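Local structure of nigritoxine (Vibrio nigripulchritudo, 5M41) at residues S249-L254 with G358-A363. The protein is a bacterial toxin active against crustaceans and insects. Sequence-based numbering, arbitrary orientation.
Sequences SPFSHL and GGISIA
The carbonyl O of S249 is gripped twice: water 1 donates to it at 2.7 Å, and the backbone N of S252 reaches it weakly at 3.3 Å, closing a type I turn. The same water accepts from the backbone N of G358 at 2.9 Å, so a single solvent molecule bridges the turn and the residue that leads into strand 359-363. Beside this bridge the backbones come together closely, with P250 CA 3.5 Å from G359 N. With no side chain at G358, the chain lies close against S249 and P250, and G359 adopts backbone angles (phi 165°, psi -161°) readily accessible only to glycine. With CG1 of I360 anti to its carbonyl carbon (chi1 -53°), the longer branch swings back toward the turn, and CD1 lies 4.1 Å from P250 CB and equally close to F251 CZ, while I360 CG1 approaches F251 CE1 obliquely at 4.0 Å. P250 CB in turn sits over the centre of one face of the F251 ring. S252 caps helix 253-264 through its OG, bonded to the N of A255. The turn thus leads into that helix while its apolar side packs on strand 359-363, flanked by I369 of antiparallel strand 366-370 and I388 of helix 386-396.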
ATOM      1  N   SER A 249      -8.294  12.352   9.785  1.00 36.40           N
ATOM      2  CA  SER A 249      -6.854  12.074   9.711  1.00 38.05           C
ATOM      3  C   SER A 249      -6.589  10.598  10.032  1.00 36.93           C
ATOM      4  O   SER A 249      -7.444   9.919  10.621  1.00 35.99           O
ATOM      5  CB  SER A 249      -6.053  13.004  10.639  1.00 38.96           C
ATOM      6  OG  SER A 249      -6.241  12.611  11.976  1.00 41.73           O
ATOM      7  N   PRO A 250      -5.424  10.084   9.616  1.00 37.20           N
ATOM      8  CA  PRO A 250      -5.186   8.635   9.759  1.00 37.37           C
ATOM      9  C   PRO A 250      -5.274   8.089  11.199  1.00 38.62           C
ATOM     10  O   PRO A 250      -5.766   6.954  11.375  1.00 36.98           O
ATOM     11  CB  PRO A 250      -3.780   8.464   9.195  1.00 37.89           C
ATOM     12  CG  PRO A 250      -3.690   9.554   8.154  1.00 38.23           C
ATOM     13  CD  PRO A 250      -4.398  10.727   8.770  1.00 37.75           C
ATOM     14  N   PHE A 251      -4.816   8.859  12.210  1.00 37.36           N
ATOM     15  CA  PHE A 251      -4.812   8.348  13.592  1.00 38.31           C
ATOM     16  C   PHE A 251      -5.781   9.149  14.467  1.00 37.07           C
ATOM     17  O   PHE A 251      -5.635   9.167  15.657  1.00 35.23           O
ATOM     18  CB  PHE A 251      -3.372   8.305  14.205  1.00 38.75           C
ATOM     19  CG  PHE A 251      -2.315   7.736  13.251  1.00 40.61           C
ATOM     20  CD1 PHE A 251      -2.280   6.365  12.944  1.00 39.85           C
ATOM     21  CD2 PHE A 251      -1.395   8.579  12.630  1.00 40.31           C
ATOM     22  CE1 PHE A 251      -1.321   5.848  12.060  1.00 40.50           C
ATOM     23  CE2 PHE A 251      -0.444   8.064  11.745  1.00 42.29           C
ATOM     24  CZ  PHE A 251      -0.408   6.699  11.470  1.00 41.42           C
ATOM     25  N   SER A 252      -6.758   9.823  13.863  1.00 36.01           N
ATOM     26  CA  SER A 252      -7.719  10.638  14.629  1.00 35.26           C
ATOM     27  C   SER A 252      -8.236   9.935  15.891  1.00 36.78           C
ATOM     28  O   SER A 252      -8.793   8.836  15.811  1.00 36.38           O
ATOM     29  CB  SER A 252      -8.916  10.961  13.749  1.00 35.01           C
ATOM     30  OG  SER A 252      -9.958  11.495  14.537  1.00 33.88           O
ATOM     31  N   HIS A 253      -8.087  10.576  17.045  1.00 36.48           N
ATOM     32  CA  HIS A 253      -8.531   9.978  18.302  1.00 39.73           C
ATOM     33  C   HIS A 253     -10.030  10.043  18.410  1.00 37.72           C
ATOM     34  O   HIS A 253     -10.688   9.099  18.867  1.00 36.01           O
ATOM     35  CB  HIS A 253      -7.807  10.644  19.487  1.00 44.61           C
ATOM     36  CG  HIS A 253      -6.323  10.336  19.521  1.00 48.68           C
ATOM     37  ND1 HIS A 253      -5.808   9.286  20.222  1.00 53.31           N
ATOM     38  CD2 HIS A 253      -5.250  10.923  18.851  1.00 48.89           C
ATOM     39  CE1 HIS A 253      -4.471   9.224  20.022  1.00 51.43           C
ATOM     40  NE2 HIS A 253      -4.128  10.234  19.197  1.00 51.74           N
ATOM     41  N   LEU A 254     -10.587  11.139  17.923  1.00 36.79           N
ATOM     42  CA  LEU A 254     -12.024  11.293  17.893  1.00 35.99           C
ATOM     43  C   LEU A 254     -12.677  10.319  16.890  1.00 36.43           C
ATOM     44  O   LEU A 254     -13.727   9.742  17.180  1.00 36.80           O
ATOM     45  CB  LEU A 254     -12.368  12.749  17.586  1.00 36.66           C
ATOM     46  CG  LEU A 254     -13.832  13.160  17.479  1.00 38.12           C
ATOM     47  CD1 LEU A 254     -14.540  12.859  18.809  1.00 37.70           C
ATOM     48  CD2 LEU A 254     -13.940  14.635  17.121  1.00 37.03           C
ATOM     49  N   GLY A 358     -10.166   8.637   7.852  1.00 31.12           N
ATOM     50  CA  GLY A 358      -8.894   8.306   7.225  1.00 31.43           C
ATOM     51  C   GLY A 358      -8.245   7.078   7.867  1.00 32.34           C
ATOM     52  O   GLY A 358      -8.834   6.443   8.735  1.00 31.16           O
ATOM     53  N   GLY A 359      -7.030   6.739   7.440  1.00 31.48           N
ATOM     54  CA  GLY A 359      -6.323   5.609   7.998  1.00 32.27           C
ATOM     55  C   GLY A 359      -5.149   5.164   7.158  1.00 33.39           C
ATOM     56  O   GLY A 359      -4.613   5.925   6.333  1.00 33.29           O
ATOM     57  N   ILE A 360      -4.733   3.927   7.396  1.00 33.70           N
ATOM     58  CA  ILE A 360      -3.603   3.328   6.680  1.00 34.21           C
ATOM     59  C   ILE A 360      -4.141   2.082   6.013  1.00 33.86           C
ATOM     60  O   ILE A 360      -4.798   1.278   6.662  1.00 36.22           O
ATOM     61  CB  ILE A 360      -2.432   2.959   7.640  1.00 34.96           C
ATOM     62  CG1 ILE A 360      -2.020   4.167   8.507  1.00 35.18           C
ATOM     63  CG2 ILE A 360      -1.230   2.418   6.863  1.00 34.32           C
ATOM     64  CD1 ILE A 360      -1.491   5.379   7.736  1.00 33.78           C
ATOM     65  N   SER A 361      -3.906   1.947   4.711  1.00 34.63           N
ATOM     66  CA  SER A 361      -4.228   0.707   4.006  1.00 35.65           C
ATOM     67  C   SER A 361      -2.932   0.020   3.646  1.00 35.40           C
ATOM     68  O   SER A 361      -1.971   0.666   3.227  1.00 36.97           O
ATOM     69  CB  SER A 361      -5.019   0.991   2.732  1.00 37.30           C
ATOM     70  OG  SER A 361      -6.199   1.726   3.021  1.00 41.16           O
ATOM     71  N   ILE A 362      -2.906  -1.289   3.783  1.00 37.27           N
ATOM     72  CA  ILE A 362      -1.716  -2.066   3.489  1.00 39.72           C
ATOM     73  C   ILE A 362      -2.043  -2.932   2.270  1.00 39.96           C
ATOM     74  O   ILE A 362      -3.017  -3.672   2.276  1.00 39.86           O
ATOM     75  CB  ILE A 362      -1.267  -2.903   4.720  1.00 42.22           C
ATOM     76  CG1 ILE A 362      -0.757  -1.971   5.840  1.00 40.49           C
ATOM     77  CG2 ILE A 362      -0.162  -3.891   4.333  1.00 43.02           C
ATOM     78  CD1 ILE A 362      -0.604  -2.649   7.197  1.00 44.37           C
ATOM     79  N   ALA A 363      -1.261  -2.768   1.200  1.00 38.16           N
ATOM     80  CA  ALA A 363      -1.421  -3.551   0.005  1.00 38.98           C
ATOM     81  C   ALA A 363      -0.288  -4.568  -0.024  1.00 41.02           C
ATOM     82  O   ALA A 363       0.621  -4.477   0.795  1.00 38.96           O
ATOM     83  CB  ALA A 363      -1.351  -2.649  -1.230  1.00 39.92           C
TER
HETATM   84  O   HOH W   1     -10.123   9.554  10.600  1.00 22.91           O